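Side-chain contacts in chorismate mutase and shikimate 5-dehydrogenase fusion protein (Clostridium acetobutylicum, PDB 3FBT), which probably catalyses, through the shikimate dehydrogenase part held in this chain, the reversible NADPH-linked reduction of 3-dehydroshikimate to shikimate: residues Ile79-Lys82 against Ala83-Gly87; Leu138-Leu141 against Lys142-Ala146; Thr153-Pro156 against Glu157-Ser160; Ala246-Glu249 against Ile250-Ile254; Ile256-Ile259 against Ile260-Ile264. All blocks are in the same frame, centred on the assembly; numbering follows the deposited sequence.

Contact 1 of 5, residues Ile79-Lys82 against Ala83-Gly87; sequences ISEK and ARKIG. With SO4 (sulfate ion), chain G.
The carboxylate of Glu81 is the flat group that meets a partner here: Lys85 NZ stands above one of its faces. Glu81 OE2 and Lys85 NZ are 3.9 Å apart, a long salt bridge. The two side chains run next to each other in the same direction, one helical turn apart. Lys82 NZ is 4.4 Å from Lys85 NZ, so the carboxylate probably eases the closeness of the two ammonium groups. Glu81 is a predicted NADP(+)-binding residue. Ser80 is the N-cap of helix 81-86, in the substrate-binding domain. Its OG sits between its own backbone N and carbonyl carbon (chi1 71°), which turns it back over the first helical turn. There Ser80 OG accepts from Ala83 N at 3.1 Å. The same hydroxyl donates to sulfate O2, with Ser80 OG to O2 at 2.8 Å. Asn103 N is another donor to this ion. On the apolar side, Ile79 CG2 packs on Ala83 CB at 3.6 Å. Ile86 lays CG1 close over the carbonyl of Lys82, with Ile86 CG1 to Lys82 O at 3.1 Å. Beyond that, Ile86 reaches Tyr106 and Gln139. Regular backbone bonds run from Arg84, Lys85 and Ile86 to the carbonyls four residues earlier. Gly87 leaves the helix with positive phi, and Gly87 N donates to Ala83 O at 2.8 Å.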
loop_
_atom_site.group_PDB
_atom_site.type_symbol
_atom_site.label_atom_id
_atom_site.label_comp_id
_atom_site.label_asym_id
_atom_site.label_seq_id
_atom_site.Cartn_x
_atom_site.Cartn_y
_atom_site.Cartn_z
ATOM N N ILE A 79 -12.549 20.715 -2.202
ATOM C CA ILE A 79 -12.403 20.411 -3.647
ATOM C C ILE A 79 -11.928 21.684 -4.397
ATOM O O ILE A 79 -12.461 22.772 -4.160
ATOM C CB ILE A 79 -13.795 19.922 -4.237
ATOM C CG1 ILE A 79 -14.255 18.631 -3.543
ATOM C CG2 ILE A 79 -13.733 19.646 -5.749
ATOM C CD1 ILE A 79 -15.616 18.119 -4.043
ATOM N N SER A 80 -10.902 21.609 -5.236
ATOM C CA SER A 80 -10.449 22.804 -5.930
ATOM C C SER A 80 -11.561 23.430 -6.806
ATOM O O SER A 80 -12.550 22.750 -7.215
ATOM C CB SER A 80 -9.284 22.491 -6.857
ATOM O OG SER A 80 -9.776 21.731 -7.954
ATOM N N GLU A 81 -11.330 24.713 -7.128
ATOM C CA GLU A 81 -12.280 25.552 -7.900
ATOM C C GLU A 81 -12.489 24.908 -9.287
ATOM O O GLU A 81 -13.616 24.553 -9.635
ATOM C CB GLU A 81 -11.816 27.042 -7.987
ATOM C CG GLU A 81 -12.541 27.917 -9.103
ATOM C CD GLU A 81 -12.327 29.478 -9.009
ATOM O OE1 GLU A 81 -12.936 30.162 -8.130
ATOM O OE2 GLU A 81 -11.587 30.042 -9.859
ATOM N N LYS A 82 -11.397 24.697 -10.029
ATOM C CA LYS A 82 -11.412 23.878 -11.248
ATOM C C LYS A 82 -12.235 22.567 -11.145
ATOM O O LYS A 82 -13.072 22.300 -11.998
ATOM C CB LYS A 82 -9.974 23.554 -11.706
ATOM C CG LYS A 82 -9.746 23.634 -13.179
ATOM C CD LYS A 82 -10.152 25.023 -13.604
ATOM C CE LYS A 82 -10.032 25.890 -12.377
ATOM N NZ LYS A 82 -10.550 27.254 -12.571
ATOM N N ALA A 83 -12.010 21.735 -10.136
ATOM C CA ALA A 83 -12.742 20.457 -10.090
ATOM C C ALA A 83 -14.209 20.661 -9.846
ATOM O O ALA A 83 -15.051 19.908 -10.356
ATOM C CB ALA A 83 -12.165 19.453 -9.021
ATOM N N ARG A 84 -14.517 21.642 -9.027
ATOM C CA ARG A 84 -15.901 21.982 -8.765
ATOM C C ARG A 84 -16.631 22.303 -10.066
ATOM O O ARG A 84 -17.732 21.829 -10.307
ATOM C CB ARG A 84 -15.956 23.217 -7.882
ATOM C CG ARG A 84 -17.196 23.212 -7.034
ATOM C CD ARG A 84 -17.809 24.609 -6.757
ATOM N NE ARG A 84 -19.244 24.345 -6.623
ATOM C CZ ARG A 84 -20.238 25.225 -6.684
ATOM N NH1 ARG A 84 -20.018 26.529 -6.852
ATOM N NH2 ARG A 84 -21.476 24.770 -6.553
ATOM N N LYS A 85 -16.001 23.124 -10.897
ATOM C CA LYS A 85 -16.584 23.633 -12.128
ATOM C C LYS A 85 -16.734 22.484 -13.104
ATOM O O LYS A 85 -17.729 22.356 -13.815
ATOM C CB LYS A 85 -15.640 24.646 -12.740
ATOM C CG LYS A 85 -15.632 25.967 -12.017
ATOM C CD LYS A 85 -14.946 27.027 -12.867
ATOM C CE LYS A 85 -15.488 28.421 -12.499
ATOM N NZ LYS A 85 -14.411 29.434 -12.453
ATOM N N ILE A 86 -15.727 21.630 -13.125
ATOM C CA ILE A 86 -15.710 20.530 -14.050
ATOM C C ILE A 86 -16.779 19.569 -13.628
ATOM O O ILE A 86 -17.396 18.935 -14.458
ATOM C CB ILE A 86 -14.319 19.859 -14.079
ATOM C CG1 ILE A 86 -13.275 20.813 -14.654
ATOM C CG2 ILE A 86 -14.370 18.551 -14.914
ATOM C CD1 ILE A 86 -11.770 20.337 -14.553
ATOM N N GLY A 87 -17.015 19.441 -12.332
ATOM C CA GLY A 87 -17.928 18.442 -11.798
ATOM C C GLY A 87 -17.350 17.031 -11.561
ATOM O O GLY A 87 -18.091 16.061 -11.533
HETATM S S SO4 G . -6.826 21.507 -10.305
HETATM O O1 SO4 G . -7.376 22.060 -11.568
HETATM O O2 SO4 G . -7.860 20.670 -9.706
HETATM O O3 SO4 G . -5.612 20.807 -10.749
HETATM O O4 SO4 G . -6.231 22.485 -9.372
#

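Contact 2 of 5, residues Leu138-Leu141 against Lys142-Ala146; sequences LQYL and KDNFA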
loop_
_atom_site.group_PDB
_atom_site.type_symbol
_atom_site.label_atom_id
_atom_site.label_comp_id
_atom_site.label_asym_id
_atom_site.label_seq_id
_atom_site.Cartn_x
_atom_site.Cartn_y
_atom_site.Cartn_z
ATOM N N LEU A 138 -13.794 20.557 -22.023
ATOM C CA LEU A 138 -14.768 21.641 -22.285
ATOM C C LEU A 138 -14.575 22.798 -21.301
ATOM O O LEU A 138 -14.637 23.963 -21.690
ATOM C CB LEU A 138 -16.216 21.122 -22.168
ATOM C CG LEU A 138 -16.639 20.089 -23.225
ATOM C CD1 LEU A 138 -17.915 19.303 -22.851
ATOM C CD2 LEU A 138 -16.766 20.727 -24.663
ATOM N N GLN A 139 -14.306 22.512 -20.027
ATOM C CA GLN A 139 -13.990 23.607 -19.108
ATOM C C GLN A 139 -12.731 24.347 -19.561
ATOM O O GLN A 139 -12.692 25.588 -19.541
ATOM C CB GLN A 139 -13.804 23.119 -17.678
ATOM C CG GLN A 139 -13.643 24.238 -16.739
ATOM C CD GLN A 139 -14.931 25.003 -16.644
ATOM O OE1 GLN A 139 -16.013 24.419 -16.746
ATOM N NE2 GLN A 139 -14.833 26.326 -16.461
ATOM N N TYR A 140 -11.693 23.592 -19.946
ATOM C CA TYR A 140 -10.479 24.248 -20.414
ATOM C C TYR A 140 -10.698 25.155 -21.648
ATOM O O TYR A 140 -10.248 26.297 -21.624
ATOM C CB TYR A 140 -9.410 23.228 -20.712
ATOM C CG TYR A 140 -8.087 23.822 -21.098
ATOM C CD1 TYR A 140 -7.106 24.144 -20.117
ATOM C CD2 TYR A 140 -7.796 24.054 -22.415
ATOM C CE1 TYR A 140 -5.877 24.721 -20.475
ATOM C CE2 TYR A 140 -6.572 24.643 -22.794
ATOM C CZ TYR A 140 -5.622 24.950 -21.850
ATOM O OH TYR A 140 -4.435 25.467 -22.315
ATOM N N LEU A 141 -11.372 24.652 -22.698
ATOM C CA LEU A 141 -11.598 25.417 -23.930
ATOM C C LEU A 141 -12.306 26.745 -23.668
ATOM O O LEU A 141 -11.965 27.802 -24.224
ATOM C CB LEU A 141 -12.429 24.640 -24.936
ATOM C CG LEU A 141 -11.933 23.293 -25.421
ATOM C CD1 LEU A 141 -13.044 22.594 -26.233
ATOM C CD2 LEU A 141 -10.605 23.449 -26.198
ATOM N N LYS A 142 -13.267 26.678 -22.790
ATOM C CA LYS A 142 -14.024 27.799 -22.407
ATOM C C LYS A 142 -13.183 28.749 -21.516
ATOM O O LYS A 142 -13.237 29.965 -21.686
ATOM C CB LYS A 142 -15.237 27.306 -21.649
ATOM C CG LYS A 142 -15.690 28.315 -20.675
ATOM C CD LYS A 142 -17.138 28.044 -20.199
ATOM C CE LYS A 142 -17.695 29.280 -19.497
ATOM N NZ LYS A 142 -16.975 29.472 -18.194
ATOM N N ASP A 143 -12.430 28.200 -20.562
ATOM C CA ASP A 143 -11.558 29.025 -19.756
ATOM C C ASP A 143 -10.581 29.759 -20.639
ATOM O O ASP A 143 -10.119 30.795 -20.241
ATOM C CB ASP A 143 -10.754 28.229 -18.727
ATOM C CG ASP A 143 -11.568 27.846 -17.583
ATOM O OD1 ASP A 143 -12.657 28.447 -17.408
ATOM O OD2 ASP A 143 -11.130 26.925 -16.852
ATOM N N ASN A 144 -10.223 29.183 -21.788
ATOM C CA ASN A 144 -9.273 29.805 -22.698
ATOM C C ASN A 144 -9.873 30.595 -23.880
ATOM O O ASN A 144 -9.186 30.877 -24.825
ATOM C CB ASN A 144 -8.319 28.768 -23.259
ATOM C CG ASN A 144 -7.247 28.424 -22.304
ATOM O OD1 ASN A 144 -6.075 28.675 -22.573
ATOM N ND2 ASN A 144 -7.623 27.827 -21.171
ATOM N N PHE A 145 -11.156 30.877 -23.848
ATOM C CA PHE A 145 -11.769 31.791 -24.834
ATOM C C PHE A 145 -11.748 31.286 -26.275
ATOM O O PHE A 145 -11.401 32.050 -27.195
ATOM C CB PHE A 145 -11.078 33.169 -24.705
ATOM C CG PHE A 145 -11.086 33.703 -23.282
ATOM C CD1 PHE A 145 -12.185 34.345 -22.771
ATOM C CD2 PHE A 145 -9.995 33.522 -22.433
ATOM C CE1 PHE A 145 -12.181 34.834 -21.451
ATOM C CE2 PHE A 145 -10.011 34.008 -21.123
ATOM C CZ PHE A 145 -11.105 34.658 -20.645
ATOM N N ALA A 146 -12.099 30.007 -26.500
ATOM C CA ALA A 146 -12.365 29.542 -27.887
ATOM C C ALA A 146 -13.391 30.473 -28.592
ATOM O O ALA A 146 -14.218 31.115 -27.926
ATOM C CB ALA A 146 -12.935 28.142 -27.869
#
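Tyr140 CG lies opposite its backbone N (chi1 -175°), while Asn144 turns CG to the side of its own N (chi1 -79°), and the amide of Asn144 comes to rest over the phenol ring. Asn144 ND2 sits 3.5 Å above the centre of one face of the Tyr140 ring. The ring and amide planes are only 27° apart. Asn144 ND2 donates to Tyr140 O at 3.1 Å, and Asn144 N donates to the same oxygen. One carbonyl thus accepts from both the backbone and the side-chain amide of Asn144. Gln139 bends at chi2, and its NE2 reaches Asp143 OD1 at 3.2 Å from above the carboxylate plane. Asp143 OD2 is taken by Tyr106 OH. The helix ends in a Schellman motif: Ala146 N bonds to Leu141 O at 3.2 Å and Phe145 N to Lys142 O, with Phe145 at positive phi. Helix 134-143 is the helix of the beta-alpha-beta unit with strands 124-128 and 148-153. Leu138 and Leu141 pack on both strands, and Gln139 faces helix 81-86.

Contact 3 of 5, residues Thr153-Pro156 against Glu157-Ser160; sequences TRNP and EKTS. With SO4 (sulfate ion), chain E.
The turn from strand 148-153 into helix 156-162 belongs to the Rossmann-type NADP domain, and here Thr153 meets Thr159 hydroxyl to hydroxyl. Thr153 OG1 and Thr159 OG1 are 2.7 Å apart, tip to tip. Thr159 OG1 also lies 3.0 Å from Asn155 O. Thr153 OG1 accepts from Asn155 N, which makes an ST turn, and donates to sulfate O4. Asn155 is the N-cap of the helix. With CG swung well away from the backbone N (chi1 -155°), OD1 reaches the first turn. Asn155 OD1 accepts from Lys158 N at 2.9 Å, and Asn155 O takes Thr159 N in a nearly straight bond of 2.8 Å. Arg154 points away from the helix and holds the sulfate. Its guanidinium presents an edge to the ion, with Arg154 NH2 to sulfate O2 at 2.6 Å in the plane of the group. Arg154 N binds sulfate O1 at 2.7 Å, and NE adds a further bond to O1. In NADP-dependent relatives a basic residue just after this second strand commonly receives the 2'-phosphate of the cofactor, and the sulfate, probably from the crystallisation liquor, may mark that site. Ser130 OG also binds the ion. One turn along, Pro156 O accepts from both Ser160 N and Ser160 OG. The hydroxyl, 2.7 Å from Pro156 O, lies in the carbonyl plane, whereas Ser160 N is above it.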
loop_
_atom_site.group_PDB
_atom_site.type_symbol
_atom_site.label_atom_id
_atom_site.label_comp_id
_atom_site.label_asym_id
_atom_site.label_seq_id
_atom_site.Cartn_x
_atom_site.Cartn_y
_atom_site.Cartn_z
ATOM N N THR A 153 -22.203 14.483 -30.437
ATOM C CA THR A 153 -22.678 13.321 -29.693
ATOM C C THR A 153 -23.513 12.328 -30.552
ATOM O O THR A 153 -24.135 12.687 -31.586
ATOM C CB THR A 153 -23.577 13.823 -28.490
ATOM O OG1 THR A 153 -24.154 12.715 -27.779
ATOM C CG2 THR A 153 -24.707 14.643 -29.006
ATOM N N ARG A 154 -23.602 11.105 -30.078
ATOM C CA ARG A 154 -24.519 10.151 -30.715
ATOM C C ARG A 154 -25.925 10.372 -30.223
ATOM O O ARG A 154 -26.879 9.890 -30.816
ATOM C CB ARG A 154 -24.096 8.742 -30.412
ATOM C CG ARG A 154 -23.074 8.280 -31.340
ATOM C CD ARG A 154 -22.389 7.107 -30.755
ATOM N NE ARG A 154 -22.253 7.267 -29.313
ATOM C CZ ARG A 154 -21.976 6.249 -28.495
ATOM N NH1 ARG A 154 -21.827 5.024 -29.007
ATOM N NH2 ARG A 154 -21.842 6.440 -27.189
ATOM N N ASN A 155 -26.037 11.110 -29.139
ATOM C CA ASN A 155 -27.321 11.410 -28.514
ATOM C C ASN A 155 -27.559 12.862 -28.201
ATOM O O ASN A 155 -27.459 13.282 -27.046
ATOM C CB ASN A 155 -27.426 10.651 -27.186
ATOM C CG ASN A 155 -28.856 10.416 -26.779
ATOM O OD1 ASN A 155 -29.691 11.353 -26.710
ATOM N ND2 ASN A 155 -29.161 9.165 -26.486
ATOM N N PRO A 156 -27.919 13.641 -29.215
ATOM C CA PRO A 156 -28.110 15.100 -29.124
ATOM C C PRO A 156 -29.183 15.505 -28.127
ATOM O O PRO A 156 -29.036 16.513 -27.471
ATOM C CB PRO A 156 -28.549 15.489 -30.551
ATOM C CG PRO A 156 -28.192 14.346 -31.383
ATOM C CD PRO A 156 -28.194 13.135 -30.566
ATOM N N GLU A 157 -30.262 14.747 -27.979
ATOM C CA GLU A 157 -31.242 15.147 -26.931
ATOM C C GLU A 157 -30.712 14.951 -25.536
ATOM O O GLU A 157 -30.849 15.815 -24.658
ATOM C CB GLU A 157 -32.530 14.392 -27.077
ATOM C CG GLU A 157 -33.290 14.877 -28.296
ATOM C CD GLU A 157 -33.342 13.843 -29.349
ATOM O OE1 GLU A 157 -34.477 13.592 -29.828
ATOM O OE2 GLU A 157 -32.268 13.249 -29.673
ATOM N N LYS A 158 -30.063 13.821 -25.308
ATOM C CA LYS A 158 -29.525 13.624 -23.965
ATOM C C LYS A 158 -28.417 14.657 -23.710
ATOM O O LYS A 158 -28.415 15.419 -22.698
ATOM C CB LYS A 158 -29.036 12.170 -23.765
ATOM C CG LYS A 158 -28.492 11.926 -22.340
ATOM C CD LYS A 158 -28.522 10.468 -21.939
ATOM C CE LYS A 158 -27.391 9.677 -22.585
ATOM N NZ LYS A 158 -26.850 8.642 -21.632
ATOM N N THR A 159 -27.443 14.692 -24.604
ATOM C CA THR A 159 -26.269 15.515 -24.283
ATOM C C THR A 159 -26.613 17.001 -24.119
ATOM O O THR A 159 -26.023 17.732 -23.309
ATOM C CB THR A 159 -25.234 15.375 -25.362
ATOM O OG1 THR A 159 -24.949 13.982 -25.561
ATOM C CG2 THR A 159 -23.968 16.187 -25.006
ATOM N N SER A 160 -27.567 17.500 -24.886
ATOM C CA SER A 160 -27.806 18.940 -24.742
ATOM C C SER A 160 -28.524 19.300 -23.446
ATOM O O SER A 160 -28.508 20.468 -23.013
ATOM C CB SER A 160 -28.574 19.440 -25.942
ATOM O OG SER A 160 -29.768 18.733 -26.058
HETATM S S SO4 E . -21.610 10.254 -27.030
HETATM O O1 SO4 E . -21.640 10.206 -28.519
HETATM O O2 SO4 E . -22.291 8.991 -26.732
HETATM O O3 SO4 E . -20.245 10.165 -26.481
HETATM O O4 SO4 E . -22.217 11.425 -26.414
#

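Contact 4 of 5, residues Ala246-Glu249 against Ile250-Ile254; sequences ASEE and IWNDI
Ile250, Trp251 and Asn252 donate their backbone N-H to the carbonyls of Ala246, Ser247 and Glu248 in regular helical bonds; Asp253 then takes positive phi, and Ile254 N reaches back to Glu249 O at 3.3 Å. The indole of Trp251 turns one face to Ser247, a turn earlier. Ser247 CB stands over its six-membered ring, 3.7 Å from the centroid and 16° off the normal, a CH-pi contact. Ser247 O lies 3.2 Å above the same ring system, offset toward the rim. The carboxylate of Glu248 comes to the ring's edge, nearly perpendicular to it (84°), with Glu248 OE2 3.3 Å from Trp251 CZ3. A bend in Glu248 at chi2 (-62°) carries the carboxylate forward along the helix, to Trp251 and Asn252. Its carboxylate is nearly coplanar with the Asn252 amide. Asn252 ND2 is 2.7 Å from Glu248 OE1 and 3.0 Å from Glu248 O, but both bonds are bent and weak. The other polar ends have partners outside: Glu248 OE2 with His24 ND1, Asn252 OD1 with Tyr8 OH, and Ser247 OG with Gln243, a predicted shikimate-binding residue, and Asn63. OE1 has a weak bond from the Asn252 amide and OE2 bonds to His24 ND1; these may help the buried carboxylate to keep a negative charge, and the positive-edged indole C-H groups may add to this.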
loop_
_atom_site.group_PDB
_atom_site.type_symbol
_atom_site.label_atom_id
_atom_site.label_comp_id
_atom_site.label_asym_id
_atom_site.label_seq_id
_atom_site.Cartn_x
_atom_site.Cartn_y
_atom_site.Cartn_z
ATOM N N ALA A 246 1.422 16.071 -12.520
ATOM C CA ALA A 246 0.650 17.008 -11.721
ATOM C C ALA A 246 0.026 16.340 -10.465
ATOM O O ALA A 246 -0.152 16.984 -9.455
ATOM C CB ALA A 246 -0.421 17.754 -12.588
ATOM N N SER A 247 -0.364 15.074 -10.544
ATOM C CA SER A 247 -0.902 14.460 -9.344
ATOM C C SER A 247 0.176 14.416 -8.304
ATOM O O SER A 247 -0.108 14.648 -7.112
ATOM C CB SER A 247 -1.497 13.033 -9.629
ATOM O OG SER A 247 -2.592 13.205 -10.549
ATOM N N GLU A 248 1.389 14.064 -8.755
ATOM C CA GLU A 248 2.490 13.793 -7.831
ATOM C C GLU A 248 2.886 15.113 -7.188
ATOM O O GLU A 248 3.324 15.111 -6.006
ATOM C CB GLU A 248 3.712 13.209 -8.533
ATOM C CG GLU A 248 3.599 11.746 -8.931
ATOM C CD GLU A 248 3.422 10.791 -7.759
ATOM O OE1 GLU A 248 3.728 11.157 -6.580
ATOM O OE2 GLU A 248 2.950 9.653 -8.015
ATOM N N GLU A 249 2.741 16.213 -7.967
ATOM C CA GLU A 249 3.010 17.566 -7.456
ATOM C C GLU A 249 2.060 17.860 -6.342
ATOM O O GLU A 249 2.451 18.377 -5.318
ATOM C CB GLU A 249 2.877 18.654 -8.542
ATOM C CG GLU A 249 3.969 18.555 -9.709
ATOM C CD GLU A 249 3.730 19.614 -10.825
ATOM O OE1 GLU A 249 4.679 19.925 -11.561
ATOM O OE2 GLU A 249 2.607 20.171 -10.961
ATOM N N ILE A 250 0.778 17.564 -6.530
ATOM C CA ILE A 250 -0.138 17.884 -5.474
ATOM C C ILE A 250 0.031 16.968 -4.226
ATOM O O ILE A 250 -0.093 17.423 -3.071
ATOM C CB ILE A 250 -1.567 17.792 -6.006
ATOM C CG1 ILE A 250 -1.894 18.945 -7.020
ATOM C CG2 ILE A 250 -2.521 17.663 -4.868
ATOM C CD1 ILE A 250 -3.057 18.531 -8.049
ATOM N N TRP A 251 0.298 15.672 -4.449
ATOM C CA TRP A 251 0.474 14.723 -3.343
ATOM C C TRP A 251 1.706 15.069 -2.473
ATOM O O TRP A 251 1.644 15.064 -1.263
ATOM C CB TRP A 251 0.606 13.243 -3.844
ATOM C CG TRP A 251 -0.676 12.734 -4.522
ATOM C CD1 TRP A 251 -1.933 13.058 -4.209
ATOM C CD2 TRP A 251 -0.756 11.755 -5.600
ATOM N NE1 TRP A 251 -2.827 12.372 -5.088
ATOM C CE2 TRP A 251 -2.093 11.595 -5.942
ATOM C CE3 TRP A 251 0.204 11.031 -6.306
ATOM C CZ2 TRP A 251 -2.511 10.700 -6.947
ATOM C CZ3 TRP A 251 -0.187 10.185 -7.284
ATOM C CH2 TRP A 251 -1.535 10.026 -7.615
ATOM N N ASN A 252 2.820 15.309 -3.132
ATOM C CA ASN A 252 4.052 15.476 -2.460
ATOM C C ASN A 252 4.473 16.925 -2.323
ATOM O O ASN A 252 5.574 17.187 -1.881
ATOM C CB ASN A 252 5.090 14.687 -3.198
ATOM C CG ASN A 252 4.683 13.245 -3.315
ATOM O OD1 ASN A 252 4.421 12.597 -2.301
ATOM N ND2 ASN A 252 4.515 12.758 -4.550
ATOM N N ASP A 253 3.590 17.853 -2.664
ATOM C CA ASP A 253 3.885 19.300 -2.609
ATOM C C ASP A 253 5.253 19.592 -3.134
ATOM O O ASP A 253 6.092 20.163 -2.396
ATOM C CB ASP A 253 3.753 19.796 -1.177
ATOM C CG ASP A 253 2.294 19.885 -0.755
ATOM O OD1 ASP A 253 1.527 20.514 -1.526
ATOM O OD2 ASP A 253 1.888 19.319 0.300
ATOM N N ILE A 254 5.508 19.158 -4.377
ATOM C CA ILE A 254 6.772 19.422 -5.093
ATOM C C ILE A 254 6.451 20.019 -6.471
ATOM O O ILE A 254 5.288 20.068 -6.848
ATOM C CB ILE A 254 7.581 18.104 -5.332
ATOM C CG1 ILE A 254 6.706 17.009 -5.982
ATOM C CG2 ILE A 254 8.220 17.580 -4.044
ATOM C CD1 ILE A 254 7.536 15.815 -6.575
#

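Contact 5 of 5, residues Ile256-Ile259 against Ile260-Ile264; sequences IDEI and IVDEI
Ile256 and Ile260 cross at about a right angle, their branched ends meeting methyl to methyl. Ile256 CG2 is 3.7 Å from Ile260 CG2. In Ile256, chi1 of -62° sets CG1 beside the backbone N and leaves CG2 opposite it, facing the coming turn of helix. Ile260 sends its other arm back along the chain: Ile260 CD1 lies 4.0 Å from Asp257 CB. Val261 packs on helix 237-252, touching Tyr238, Val241 and Ala245. Its CG2 also comes to 4.5 Å from Ile256 CG2, at the fringe of the same apolar cluster. Glu258 and Asp262 are set obliquely, with their carboxylate planes 72° apart. Glu258 OE2 and Asp262 OD2 are 4.3 Å apart. This closeness of like charges is answered by Lys115 NZ, which makes salt bridges to Glu258 OE2 and Asp262 OD1. Asp257 occupies the N-cap position, but its side chain makes no capping bond. The turn begins instead with backbone bonds: Val261 N to Asp257 O at 3.2 Å and Asp262 N to Glu258 O at 3.1 Å. Ile256 and Ile264 reach Ile27 of helix 19-31. In shikimate dehydrogenases the chain characteristically returns after the NADP domain to pack its last helices against the substrate-binding domain, and helix 258-273 starts in that way.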
loop_
_atom_site.group_PDB
_atom_site.type_symbol
_atom_site.label_atom_id
_atom_site.label_comp_id
_atom_site.label_asym_id
_atom_site.label_seq_id
_atom_site.Cartn_x
_atom_site.Cartn_y
_atom_site.Cartn_z
ATOM N N ILE A 256 7.615 19.319 -10.561
ATOM C CA ILE A 256 8.353 18.385 -11.389
ATOM C C ILE A 256 8.747 19.075 -12.688
ATOM O O ILE A 256 7.898 19.611 -13.353
ATOM C CB ILE A 256 7.499 17.150 -11.669
ATOM C CG1 ILE A 256 7.178 16.454 -10.335
ATOM C CG2 ILE A 256 8.207 16.198 -12.581
ATOM C CD1 ILE A 256 6.426 15.224 -10.512
ATOM N N ASP A 257 10.040 19.068 -13.005
ATOM C CA ASP A 257 10.621 19.826 -14.114
ATOM C C ASP A 257 9.934 19.431 -15.383
ATOM O O ASP A 257 9.621 18.255 -15.586
ATOM C CB ASP A 257 12.128 19.512 -14.248
ATOM C CG ASP A 257 12.979 20.308 -13.272
ATOM O OD1 ASP A 257 12.443 21.311 -12.722
ATOM O OD2 ASP A 257 14.185 19.943 -13.043
ATOM N N GLU A 258 9.682 20.384 -16.264
ATOM C CA GLU A 258 9.244 20.006 -17.598
ATOM C C GLU A 258 10.180 18.972 -18.220
ATOM O O GLU A 258 9.771 18.179 -19.085
ATOM C CB GLU A 258 9.191 21.212 -18.491
ATOM C CG GLU A 258 8.934 20.813 -19.928
ATOM C CD GLU A 258 8.519 22.026 -20.730
ATOM O OE1 GLU A 258 8.355 23.112 -20.086
ATOM O OE2 GLU A 258 8.339 21.889 -21.967
ATOM N N ILE A 259 11.438 18.996 -17.763
ATOM C CA ILE A 259 12.531 18.128 -18.237
ATOM C C ILE A 259 12.314 16.665 -17.882
ATOM O O ILE A 259 12.536 15.772 -18.671
ATOM C CB ILE A 259 13.835 18.527 -17.476
ATOM C CG1 ILE A 259 14.208 19.989 -17.744
ATOM C CG2 ILE A 259 14.921 17.487 -17.661
ATOM C CD1 ILE A 259 14.224 20.400 -19.217
ATOM N N ILE A 260 11.893 16.432 -16.652
ATOM C CA ILE A 260 11.400 15.102 -16.218
ATOM C C ILE A 260 10.199 14.638 -17.033
ATOM O O ILE A 260 10.149 13.469 -17.469
ATOM C CB ILE A 260 11.090 15.096 -14.704
ATOM C CG1 ILE A 260 12.413 15.284 -13.950
ATOM C CG2 ILE A 260 10.466 13.762 -14.304
ATOM C CD1 ILE A 260 12.268 15.857 -12.539
ATOM N N VAL A 261 9.264 15.552 -17.318
ATOM C CA VAL A 261 8.110 15.166 -18.170
ATOM C C VAL A 261 8.463 14.664 -19.612
ATOM O O VAL A 261 8.039 13.583 -19.998
ATOM C CB VAL A 261 7.004 16.198 -18.161
ATOM C CG1 VAL A 261 5.783 15.681 -18.943
ATOM C CG2 VAL A 261 6.599 16.434 -16.757
ATOM N N ASP A 262 9.239 15.429 -20.386
ATOM C CA ASP A 262 9.621 14.981 -21.753
ATOM C C ASP A 262 10.377 13.685 -21.726
ATOM O O ASP A 262 10.160 12.823 -22.534
ATOM C CB ASP A 262 10.498 16.024 -22.455
ATOM C CG ASP A 262 9.963 17.383 -22.299
ATOM O OD1 ASP A 262 8.744 17.565 -22.400
ATOM O OD2 ASP A 262 10.761 18.286 -22.037
ATOM N N GLU A 263 11.251 13.543 -20.745
ATOM C CA GLU A 263 12.022 12.315 -20.565
ATOM C C GLU A 263 11.128 11.087 -20.311
ATOM O O GLU A 263 11.223 10.014 -20.999
ATOM C CB GLU A 263 13.019 12.558 -19.427
ATOM C CG GLU A 263 13.938 11.411 -19.147
ATOM C CD GLU A 263 14.903 11.724 -18.000
ATOM O OE1 GLU A 263 15.815 10.899 -17.758
ATOM O OE2 GLU A 263 14.752 12.786 -17.327
ATOM N N ILE A 264 10.212 11.223 -19.355
ATOM C CA ILE A 264 9.234 10.157 -19.227
ATOM C C ILE A 264 8.405 9.967 -20.516
ATOM O O ILE A 264 8.100 8.850 -20.917
ATOM C CB ILE A 264 8.369 10.322 -17.960
ATOM C CG1 ILE A 264 9.331 10.508 -16.752
ATOM C CG2 ILE A 264 7.459 9.148 -17.837
ATOM C CD1 ILE A 264 8.693 10.434 -15.378
#

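How the contacts relate
The five contacts come in order along the chain. Contact 1 lies in the substrate-binding domain, contacts 2 and 3 in the NADP domain, on and just before successive helices flanking its parallel sheet. Contacts 1 and 2 have centres 14 Å apart and touch across the two domains. Contact 1 also holds Glu81, a predicted NADP(+) residue, so contacts 1 and 2 meet where the domains probably share the cofactor site. Contacts 4 and 5, with centres also 14 Å apart, sit on consecutive helices, 237-252 and 258-273, joined by a probable hydrogen bond from Ile256 N to Glu249 OE1. Contact 3 lies across the chain's centre from contacts 4 and 5, 36 and 39 Å away between centres.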